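Local coordinates for protein putative esterase (Bacteroides intestinalis DSM 17393, PDB 5VOL) that probably hydrolyses ferulic acid esters of arabinoxylan, as a carbohydrate esterase of family CE1 with an alpha/beta-hydrolase fold that binds calcium, at residues C[27-32]-C[56-61]; C[49-54]-C[86-91]; C[98-103]-C[146-151]. All coordinates share one frame; numbering follows the deposited sequence.

Contact 1 of 3, residues C[27-32]-C[56-61]; sequences AYTVFL and TNPVWA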
loop_
_atom_site.group_PDB
_atom_site.type_symbol
_atom_site.label_atom_id
_atom_site.label_comp_id
_atom_site.label_asym_id
_atom_site.label_seq_id
_atom_site.Cartn_x
_atom_site.Cartn_y
_atom_site.Cartn_z
ATOM N N ALA C 27 18.662 -26.095 -17.152
ATOM C CA ALA C 27 17.583 -26.265 -16.196
ATOM C C ALA C 27 16.617 -25.080 -16.283
ATOM O O ALA C 27 16.985 -23.977 -16.689
ATOM C CB ALA C 27 18.128 -26.404 -14.780
ATOM N N TYR C 28 15.379 -25.321 -15.892
ATOM C CA TYR C 28 14.394 -24.252 -15.807
ATOM C C TYR C 28 13.391 -24.598 -14.723
ATOM O O TYR C 28 13.254 -25.760 -14.343
ATOM C CB TYR C 28 13.692 -24.047 -17.150
ATOM C CG TYR C 28 12.837 -25.227 -17.568
ATOM C CD1 TYR C 28 13.361 -26.246 -18.352
ATOM C CD2 TYR C 28 11.498 -25.312 -17.195
ATOM C CE1 TYR C 28 12.589 -27.327 -18.737
ATOM C CE2 TYR C 28 10.720 -26.384 -17.580
ATOM C CZ TYR C 28 11.269 -27.387 -18.352
ATOM O OH TYR C 28 10.489 -28.456 -18.734
ATOM N N THR C 29 12.700 -23.578 -14.224
ATOM C CA THR C 29 11.696 -23.758 -13.187
ATOM C C THR C 29 10.424 -23.080 -13.667
ATOM O O THR C 29 10.450 -21.928 -14.090
ATOM C CB THR C 29 12.152 -23.154 -11.835
ATOM O OG1 THR C 29 13.392 -23.749 -11.437
ATOM C CG2 THR C 29 11.109 -23.383 -10.743
ATOM N N VAL C 30 9.313 -23.794 -13.630
ATOM C CA VAL C 30 8.087 -23.244 -14.191
ATOM C C VAL C 30 6.972 -23.305 -13.156
ATOM O O VAL C 30 6.878 -24.272 -12.391
ATOM C CB VAL C 30 7.669 -24.006 -15.475
ATOM C CG1 VAL C 30 7.545 -25.495 -15.202
ATOM C CG2 VAL C 30 6.361 -23.459 -16.030
ATOM N N PHE C 31 6.161 -22.250 -13.109
ATOM C CA PHE C 31 4.935 -22.256 -12.316
ATOM C C PHE C 31 3.758 -22.732 -13.170
ATOM O O PHE C 31 3.527 -22.194 -14.237
ATOM C CB PHE C 31 4.636 -20.853 -11.761
ATOM C CG PHE C 31 3.230 -20.692 -11.232
ATOM C CD1 PHE C 31 2.933 -20.985 -9.904
ATOM C CD2 PHE C 31 2.203 -20.258 -12.064
ATOM C CE1 PHE C 31 1.631 -20.839 -9.412
ATOM C CE2 PHE C 31 0.893 -20.108 -11.583
ATOM C CZ PHE C 31 0.611 -20.402 -10.258
ATOM N N LEU C 32 3.015 -23.721 -12.685
ATOM C CA LEU C 32 1.840 -24.209 -13.392
ATOM C C LEU C 32 0.560 -23.899 -12.601
ATOM O O LEU C 32 0.439 -24.290 -11.451
ATOM C CB LEU C 32 1.946 -25.711 -13.637
ATOM C CG LEU C 32 3.211 -26.207 -14.358
ATOM C CD1 LEU C 32 3.204 -27.718 -14.347
ATOM C CD2 LEU C 32 3.262 -25.678 -15.761
ATOM N N THR C 56 20.586 -18.877 -10.105
ATOM C CA THR C 56 20.111 -19.864 -11.056
ATOM C C THR C 56 18.573 -19.917 -11.044
ATOM O O THR C 56 17.921 -19.173 -10.300
ATOM C CB THR C 56 20.717 -21.259 -10.759
ATOM O OG1 THR C 56 20.392 -21.663 -9.430
ATOM C CG2 THR C 56 22.244 -21.208 -10.880
ATOM N N ASN C 57 18.009 -20.808 -11.857
ATOM C CA ASN C 57 16.571 -20.816 -12.154
ATOM C C ASN C 57 15.600 -20.925 -10.970
ATOM O O ASN C 57 14.495 -20.408 -11.062
ATOM C CB ASN C 57 16.258 -21.950 -13.150
ATOM C CG ASN C 57 16.869 -23.274 -12.735
ATOM O OD1 ASN C 57 18.093 -23.447 -12.783
ATOM N ND2 ASN C 57 16.028 -24.217 -12.315
ATOM N N PRO C 58 15.985 -21.599 -9.865
ATOM C CA PRO C 58 14.984 -21.829 -8.813
ATOM C C PRO C 58 14.714 -20.643 -7.883
ATOM O O PRO C 58 13.842 -20.765 -7.025
ATOM C CB PRO C 58 15.585 -22.976 -7.985
ATOM C CG PRO C 58 16.783 -23.486 -8.790
ATOM C CD PRO C 58 17.246 -22.301 -9.575
ATOM N N VAL C 59 15.438 -19.539 -8.033
ATOM C CA VAL C 59 15.391 -18.487 -7.025
ATOM C C VAL C 59 14.018 -17.775 -6.972
ATOM O O VAL C 59 13.551 -17.427 -5.890
ATOM C CB VAL C 59 16.511 -17.447 -7.249
ATOM C CG1 VAL C 59 16.282 -16.647 -8.513
ATOM C CG2 VAL C 59 16.630 -16.531 -6.041
ATOM N N TRP C 60 13.371 -17.579 -8.118
ATOM C CA TRP C 60 12.073 -16.900 -8.144
ATOM C C TRP C 60 11.012 -17.711 -7.393
ATOM O O TRP C 60 10.158 -17.141 -6.714
ATOM C CB TRP C 60 11.634 -16.615 -9.590
ATOM C CG TRP C 60 12.058 -15.244 -10.060
ATOM C CD1 TRP C 60 12.981 -14.952 -11.017
ATOM C CD2 TRP C 60 11.596 -13.981 -9.547
ATOM N NE1 TRP C 60 13.110 -13.585 -11.150
ATOM C CE2 TRP C 60 12.274 -12.970 -10.252
ATOM C CE3 TRP C 60 10.676 -13.613 -8.552
ATOM C CZ2 TRP C 60 12.052 -11.612 -10.007
ATOM C CZ3 TRP C 60 10.453 -12.262 -8.310
ATOM C CH2 TRP C 60 11.139 -11.279 -9.033
ATOM N N ALA C 61 11.076 -19.036 -7.475
ATOM C CA ALA C 61 10.161 -19.862 -6.704
ATOM C C ALA C 61 10.569 -19.941 -5.228
ATOM O O ALA C 61 9.726 -19.850 -4.342
ATOM C CB ALA C 61 10.065 -21.266 -7.302
#

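Contact 2 of 3, residues C[49-54]-C[86-91]; sequences LLHGMW and TPNAGG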
loop_
_atom_site.group_PDB
_atom_site.type_symbol
_atom_site.label_atom_id
_atom_site.label_comp_id
_atom_site.label_asym_id
_atom_site.label_seq_id
_atom_site.Cartn_x
_atom_site.Cartn_y
_atom_site.Cartn_z
ATOM N N LEU C 49 10.213 -14.942 -16.495
ATOM C CA LEU C 49 10.677 -14.210 -15.324
ATOM C C LEU C 49 12.148 -14.557 -15.029
ATOM O O LEU C 49 12.451 -15.639 -14.537
ATOM C CB LEU C 49 9.789 -14.535 -14.125
ATOM C CG LEU C 49 10.042 -13.829 -12.787
ATOM C CD1 LEU C 49 9.871 -12.323 -12.942
ATOM C CD2 LEU C 49 9.051 -14.355 -11.764
ATOM N N LEU C 50 13.034 -13.609 -15.292
ATOM C CA LEU C 50 14.477 -13.874 -15.341
ATOM C C LEU C 50 15.217 -13.542 -14.040
ATOM O O LEU C 50 14.910 -12.537 -13.373
ATOM C CB LEU C 50 15.099 -13.082 -16.502
ATOM C CG LEU C 50 14.419 -13.196 -17.871
ATOM C CD1 LEU C 50 15.195 -12.403 -18.933
ATOM C CD2 LEU C 50 14.244 -14.660 -18.322
ATOM N N HIS C 51 16.199 -14.380 -13.690
ATOM C CA HIS C 51 16.981 -14.171 -12.466
ATOM C C HIS C 51 18.174 -13.251 -12.693
ATOM O O HIS C 51 18.462 -12.860 -13.825
ATOM C CB HIS C 51 17.468 -15.501 -11.883
ATOM C CG HIS C 51 18.434 -16.235 -12.760
ATOM N ND1 HIS C 51 19.724 -15.794 -12.984
ATOM C CD2 HIS C 51 18.306 -17.385 -13.467
ATOM C CE1 HIS C 51 20.341 -16.634 -13.794
ATOM N NE2 HIS C 51 19.507 -17.615 -14.095
ATOM N N GLY C 52 18.861 -12.912 -11.605
ATOM C CA GLY C 52 19.985 -11.995 -11.663
ATOM C C GLY C 52 21.317 -12.717 -11.796
ATOM O O GLY C 52 21.365 -13.947 -11.804
ATOM N N MET C 53 22.395 -11.949 -11.890
ATOM C CA MET C 53 23.747 -12.525 -11.939
ATOM C C MET C 53 24.035 -13.346 -10.677
ATOM O O MET C 53 23.512 -13.037 -9.604
ATOM C CB MET C 53 24.783 -11.417 -12.107
ATOM C CG MET C 53 26.182 -11.914 -12.509
ATOM S SD MET C 53 27.317 -10.531 -12.761
ATOM C CE MET C 53 27.631 -10.038 -11.072
ATOM N N TRP C 54 24.843 -14.397 -10.826
ATOM C CA TRP C 54 25.197 -15.328 -9.746
ATOM C C TRP C 54 24.090 -16.329 -9.418
ATOM O O TRP C 54 24.354 -17.379 -8.834
ATOM C CB TRP C 54 25.549 -14.586 -8.458
ATOM C CG TRP C 54 26.832 -13.827 -8.421
ATOM C CD1 TRP C 54 27.006 -12.486 -8.661
ATOM C CD2 TRP C 54 28.125 -14.340 -8.044
ATOM N NE1 TRP C 54 28.331 -12.144 -8.475
ATOM C CE2 TRP C 54 29.035 -13.262 -8.099
ATOM C CE3 TRP C 54 28.598 -15.606 -7.679
ATOM C CZ2 TRP C 54 30.397 -13.415 -7.804
ATOM C CZ3 TRP C 54 29.946 -15.757 -7.386
ATOM C CH2 TRP C 54 30.830 -14.667 -7.451
ATOM N N THR C 86 11.328 -19.537 -15.507
ATOM C CA THR C 86 12.650 -18.976 -15.287
ATOM C C THR C 86 13.687 -19.979 -15.807
ATOM O O THR C 86 13.808 -21.072 -15.251
ATOM C CB THR C 86 12.902 -18.702 -13.794
ATOM O OG1 THR C 86 11.894 -17.809 -13.282
ATOM C CG2 THR C 86 14.312 -18.099 -13.578
ATOM N N PRO C 87 14.393 -19.636 -16.896
ATOM C CA PRO C 87 15.455 -20.532 -17.381
ATOM C C PRO C 87 16.757 -20.308 -16.605
ATOM O O PRO C 87 16.942 -19.213 -16.065
ATOM C CB PRO C 87 15.610 -20.128 -18.844
ATOM C CG PRO C 87 15.276 -18.635 -18.861
ATOM C CD PRO C 87 14.257 -18.426 -17.728
ATOM N N ASN C 88 17.653 -21.296 -16.548
ATOM C CA ASN C 88 18.950 -21.042 -15.922
ATOM C C ASN C 88 19.828 -20.244 -16.866
ATOM O O ASN C 88 20.121 -20.689 -17.980
ATOM C CB ASN C 88 19.666 -22.337 -15.524
ATOM C CG ASN C 88 20.941 -22.075 -14.710
ATOM O OD1 ASN C 88 21.058 -21.051 -14.040
ATOM N ND2 ASN C 88 21.897 -23.001 -14.771
ATOM N N ALA C 89 20.249 -19.071 -16.416
ATOM C CA ALA C 89 21.146 -18.223 -17.189
ATOM C C ALA C 89 22.309 -17.776 -16.326
ATOM O O ALA C 89 22.922 -16.741 -16.589
ATOM C CB ALA C 89 20.397 -17.012 -17.736
ATOM N N GLY C 90 22.600 -18.532 -15.273
ATOM C CA GLY C 90 23.604 -18.084 -14.322
ATOM C C GLY C 90 24.381 -19.155 -13.586
ATOM O O GLY C 90 24.663 -20.221 -14.129
ATOM N N GLY C 91 24.727 -18.846 -12.337
ATOM C CA GLY C 91 25.624 -19.652 -11.532
ATOM C C GLY C 91 26.852 -18.840 -11.140
ATOM O O GLY C 91 26.931 -17.649 -11.445
HETATM O O HOH W 1 16.482 -16.385 -15.863
#

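Contact 3 of 3, residues C[98-103]-C[146-151]; sequences NGYFDM and TNYGQR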
loop_
_atom_site.group_PDB
_atom_site.type_symbol
_atom_site.label_atom_id
_atom_site.label_comp_id
_atom_site.label_asym_id
_atom_site.label_seq_id
_atom_site.Cartn_x
_atom_site.Cartn_y
_atom_site.Cartn_z
ATOM N N ASN C 98 27.093 -16.454 -17.324
ATOM C CA ASN C 98 25.990 -15.578 -16.913
ATOM C C ASN C 98 25.567 -14.677 -18.067
ATOM O O ASN C 98 26.414 -14.120 -18.759
ATOM C CB ASN C 98 26.406 -14.720 -15.716
ATOM C CG ASN C 98 26.293 -15.456 -14.401
ATOM O OD1 ASN C 98 25.433 -15.137 -13.572
ATOM N ND2 ASN C 98 27.166 -16.438 -14.189
ATOM N N GLY C 99 24.267 -14.523 -18.294
ATOM C CA GLY C 99 23.839 -13.556 -19.291
ATOM C C GLY C 99 22.781 -14.043 -20.255
ATOM O O GLY C 99 22.553 -15.245 -20.367
ATOM N N TYR C 100 22.157 -13.103 -20.968
ATOM C CA TYR C 100 20.957 -13.384 -21.765
ATOM C C TYR C 100 21.147 -13.139 -23.258
ATOM O O TYR C 100 20.322 -13.564 -24.059
ATOM C CB TYR C 100 19.758 -12.542 -21.237
ATOM C CG TYR C 100 19.355 -13.000 -19.856
ATOM C CD1 TYR C 100 18.660 -14.185 -19.691
ATOM C CD2 TYR C 100 19.737 -12.294 -18.719
ATOM C CE1 TYR C 100 18.330 -14.652 -18.435
ATOM C CE2 TYR C 100 19.407 -12.749 -17.454
ATOM C CZ TYR C 100 18.696 -13.934 -17.325
ATOM O OH TYR C 100 18.353 -14.434 -16.090
ATOM N N PHE C 101 22.227 -12.464 -23.642
ATOM C CA PHE C 101 22.416 -12.139 -25.054
ATOM C C PHE C 101 23.426 -13.105 -25.688
ATOM O O PHE C 101 24.145 -13.808 -24.981
ATOM C CB PHE C 101 22.887 -10.694 -25.213
ATOM C CG PHE C 101 22.121 -9.704 -24.351
ATOM C CD1 PHE C 101 20.738 -9.698 -24.345
ATOM C CD2 PHE C 101 22.792 -8.789 -23.555
ATOM C CE1 PHE C 101 20.022 -8.792 -23.556
ATOM C CE2 PHE C 101 22.091 -7.874 -22.761
ATOM C CZ PHE C 101 20.700 -7.875 -22.767
ATOM N N ASP C 102 23.472 -13.135 -27.014
ATOM C CA ASP C 102 24.449 -13.964 -27.721
ATOM C C ASP C 102 25.863 -13.457 -27.493
ATOM O O ASP C 102 26.190 -12.304 -27.802
ATOM C CB ASP C 102 24.121 -14.014 -29.210
ATOM C CG ASP C 102 23.150 -15.107 -29.538
ATOM O OD1 ASP C 102 22.664 -15.771 -28.592
ATOM O OD2 ASP C 102 22.875 -15.328 -30.737
ATOM N N MET C 103 26.684 -14.328 -26.920
ATOM C CA MET C 103 28.085 -14.035 -26.661
ATOM C C MET C 103 28.982 -15.070 -27.363
ATOM O O MET C 103 28.528 -16.162 -27.704
ATOM C CB MET C 103 28.347 -14.019 -25.153
ATOM C CG MET C 103 27.520 -12.950 -24.398
ATOM S SD MET C 103 27.577 -13.113 -22.606
ATOM C CE MET C 103 26.736 -14.679 -22.402
ATOM N N THR C 146 14.448 -6.146 -20.637
ATOM C CA THR C 146 14.280 -4.881 -21.322
ATOM C C THR C 146 14.822 -4.935 -22.756
ATOM O O THR C 146 14.138 -4.526 -23.691
ATOM C CB THR C 146 14.967 -3.752 -20.533
ATOM O OG1 THR C 146 14.326 -3.598 -19.258
ATOM C CG2 THR C 146 14.881 -2.439 -21.274
ATOM N N ASN C 147 16.038 -5.451 -22.939
ATOM C CA ASN C 147 16.633 -5.471 -24.277
ATOM C C ASN C 147 15.942 -6.495 -25.182
ATOM O O ASN C 147 15.823 -6.274 -26.379
ATOM C CB ASN C 147 18.152 -5.735 -24.204
ATOM C CG ASN C 147 18.873 -5.397 -25.514
ATOM O OD1 ASN C 147 19.625 -6.213 -26.036
ATOM N ND2 ASN C 147 18.629 -4.198 -26.055
ATOM N N TYR C 148 15.453 -7.594 -24.614
ATOM C CA TYR C 148 14.632 -8.528 -25.380
ATOM C C TYR C 148 13.378 -7.825 -25.897
ATOM O O TYR C 148 12.955 -8.014 -27.051
ATOM C CB TYR C 148 14.207 -9.733 -24.537
ATOM C CG TYR C 148 15.193 -10.883 -24.424
ATOM C CD1 TYR C 148 16.517 -10.759 -24.824
ATOM C CD2 TYR C 148 14.777 -12.108 -23.906
ATOM C CE1 TYR C 148 17.416 -11.853 -24.704
ATOM C CE2 TYR C 148 15.648 -13.184 -23.782
ATOM C CZ TYR C 148 16.960 -13.060 -24.185
ATOM O OH TYR C 148 17.793 -14.155 -24.031
ATOM N N GLY C 149 12.766 -7.028 -25.025
ATOM C CA GLY C 149 11.558 -6.312 -25.398
ATOM C C GLY C 149 11.871 -5.265 -26.447
ATOM O O GLY C 149 11.063 -4.993 -27.331
ATOM N N GLN C 150 13.063 -4.688 -26.357
ATOM C CA GLN C 150 13.495 -3.665 -27.291
ATOM C C GLN C 150 13.761 -4.253 -28.689
ATOM O O GLN C 150 13.346 -3.685 -29.705
ATOM C CB GLN C 150 14.746 -2.969 -26.753
ATOM C CG GLN C 150 14.497 -2.014 -25.576
ATOM C CD GLN C 150 15.784 -1.386 -25.063
ATOM O OE1 GLN C 150 16.837 -2.025 -25.076
ATOM N NE2 GLN C 150 15.709 -0.126 -24.621
ATOM N N ARG C 151 14.442 -5.395 -28.743
ATOM C CA ARG C 151 14.835 -5.959 -30.035
ATOM C C ARG C 151 13.839 -7.014 -30.531
ATOM O O ARG C 151 13.889 -7.422 -31.690
ATOM C CB ARG C 151 16.265 -6.540 -29.955
ATOM C CG ARG C 151 17.363 -5.466 -29.984
ATOM C CD ARG C 151 18.807 -6.019 -29.979
ATOM N NE ARG C 151 19.124 -6.707 -28.734
ATOM C CZ ARG C 151 19.057 -8.025 -28.583
ATOM N NH1 ARG C 151 18.716 -8.789 -29.610
ATOM N NH2 ARG C 151 19.349 -8.581 -27.409
#

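Contact 1 of 3, residues C[27-32]-C[56-61]
The extended backbone at Tyr28, on strand 24-32, passes the type I turn Thr56 to Val59 with the CA atoms of Tyr28 and Asn57 5.5 Å apart. This is the flank of an alpha/beta-hydrolase sheet: the strand runs between its antiparallel neighbours 11-19 and 83-87, and the turn leads into the short helix 59-62 lying over one face. Residues alternate along the strand accordingly. Ala27 and Thr29 direct their CB atoms toward the turn, whereas Tyr28 and Val30 point away from it; the hydroxyl of Tyr28 is bound on the far side by Tyr124 and Tyr119.

Asn57 makes the polar link. Its ND2 donates to Thr29 OG1 over 2.8 Å in a fairly straight bond (154° at the hydrogen), with the hydroxyl tilted 15° from the amide plane. The two side chains cross at about a right angle. Asn57 CG stands between its own backbone N and carbonyl carbon (chi1 49°), and from there the amide extends across to the strand. Its other branch, OD1, rests against the methyl of Ala27 at 3.6 Å, a place where a small side chain lets the amide come close to the strand. Threonine suits the next position facing the turn because its two branches do different work: OG1 accepts the amide N-H and is also hydrogen-bonded to Thr14, while CG2 packs against the start of the helix. Pro58 covers the hydroxyl from the turn, its CA lying 3.6 Å from Thr29 OG1. Farther along, the methyl carbons Thr29 CG2 and Ala61 CB meet at 4.2 Å.

Contact 2 of 3, residues C[49-54]-C[86-91]
Hydrogen bonds from side chains to backbone join Leu49-Trp54 to Thr86-Gly91, which run in the same direction, their end-to-end lines 5° apart. At the strand ends, Thr86 OG1 donates to Leu49 O at 2.6 Å, in the carbonyl plane. The hydroxyl lies beside its own backbone N, anti to the carbonyl carbon (chi1 -58°), a rotation that turns it to the neighbouring strand. Farther on, the His51 ring bridges the gap that opens between the chains before they close again at Trp54 and Gly91. Its NE2 accepts from Ala89 N at 2.8 Å, with a nearly straight N-H (161°) tilted somewhat from the ring plane. The other ring nitrogen, ND1, donates to Gly52 O. One imidazole thus serves as acceptor and donor at once, which holds its rotation and implies that the proton sits on ND1.

A water completes the polar set, accepting from His51 N and donating to Pro87 O, and so carries the pairing on where the strands have parted.

These are the parallel neighbours 46-50 and 83-87 of the alpha/beta-hydrolase sheet, and the loops leave from their C-terminal ends, the side on which this fold places its active site.

Apolar contact is slight by comparison. Leu50 CD2 touches Pro87 CD at 3.8 Å; Pro87, having no N-H to offer, presents its ring as a hydrophobic surface.

In the loop, Asn88 OD1 accepts from Gly90 N in an Asx turn, the donor standing above the carbonyl plane. Gly90, with no side chain, allows its backbone to lie against the edge of the imidazole, its N 3.3 Å from His51 CE1. Beyond it, the CA-H of Trp54 approaches Gly91 O, with 3.4 Å between Trp54 CA and that oxygen.

Contact 3 of 3, residues C[98-103]-C[146-151]
Tyr100 meets helix 140-151 through its backbone: its carbonyl O accepts from Tyr148 OH at 2.6 Å, the donor tilted 18° from the carbonyl plane. Tyrosine suits the helix position because its long flat ring spans the distance to the loop and ends in a donor. Tyr148 CZ also lies 4.1 Å from Tyr100 CB, although the Tyr100 ring itself leads away, its OH bound to His51 O.

At Phe101 the ring reaches back to the helix, and three side chains touch it. Asn147 OD1 lies over one face, 3.6 Å from CE1, with the amide and ring planes 82° apart. Tyr148 CE1 comes to the ring's edge, 4.0 Å from CD1. Arg151 NH2 approaches CD1 obliquely, its guanidinium plane steeply inclined to the ring.

The polar groups around this hydrophobic ring are tied to one another. Arg151, its chain bent at chi3 (-66°), grips Asn147 OD1 side-on with NE and NH2, both arriving from one face of the amide, while Asn147 ND2 donates to Gln150 OE1 in plane. Arg151 NH1 forms a salt bridge with Glu109 of helix 108-123.

Segment 98-103 is thus fixed to the helix that, in an alpha/beta hydrolase, follows the nucleophile elbow; here the GxSxG pattern around Ser139 is consistent with that elbow.

Contacts 1 and 2 belong to the same sheet and touch directly: strand 24-32 pairs with strand 83-87 and the residue after it through Ala27 O to Asn88 N and Thr29 O to Thr86 N. Contacts 2 and 3 are buried, whereas contact 1, towards the sheet's antiparallel flank, is only partly buried. Contact 3 leaves the sheet and joins a loop to a helix; it meets contact 2 where Asn98 OD1 binds Trp54 N. Contacts 1 and 3 do not touch, their centres about 19 Å apart. The chemistry changes accordingly: one amide-hydroxyl bond with small methyls, then histidine and water bridging backbones, then aromatic rings within a polar network.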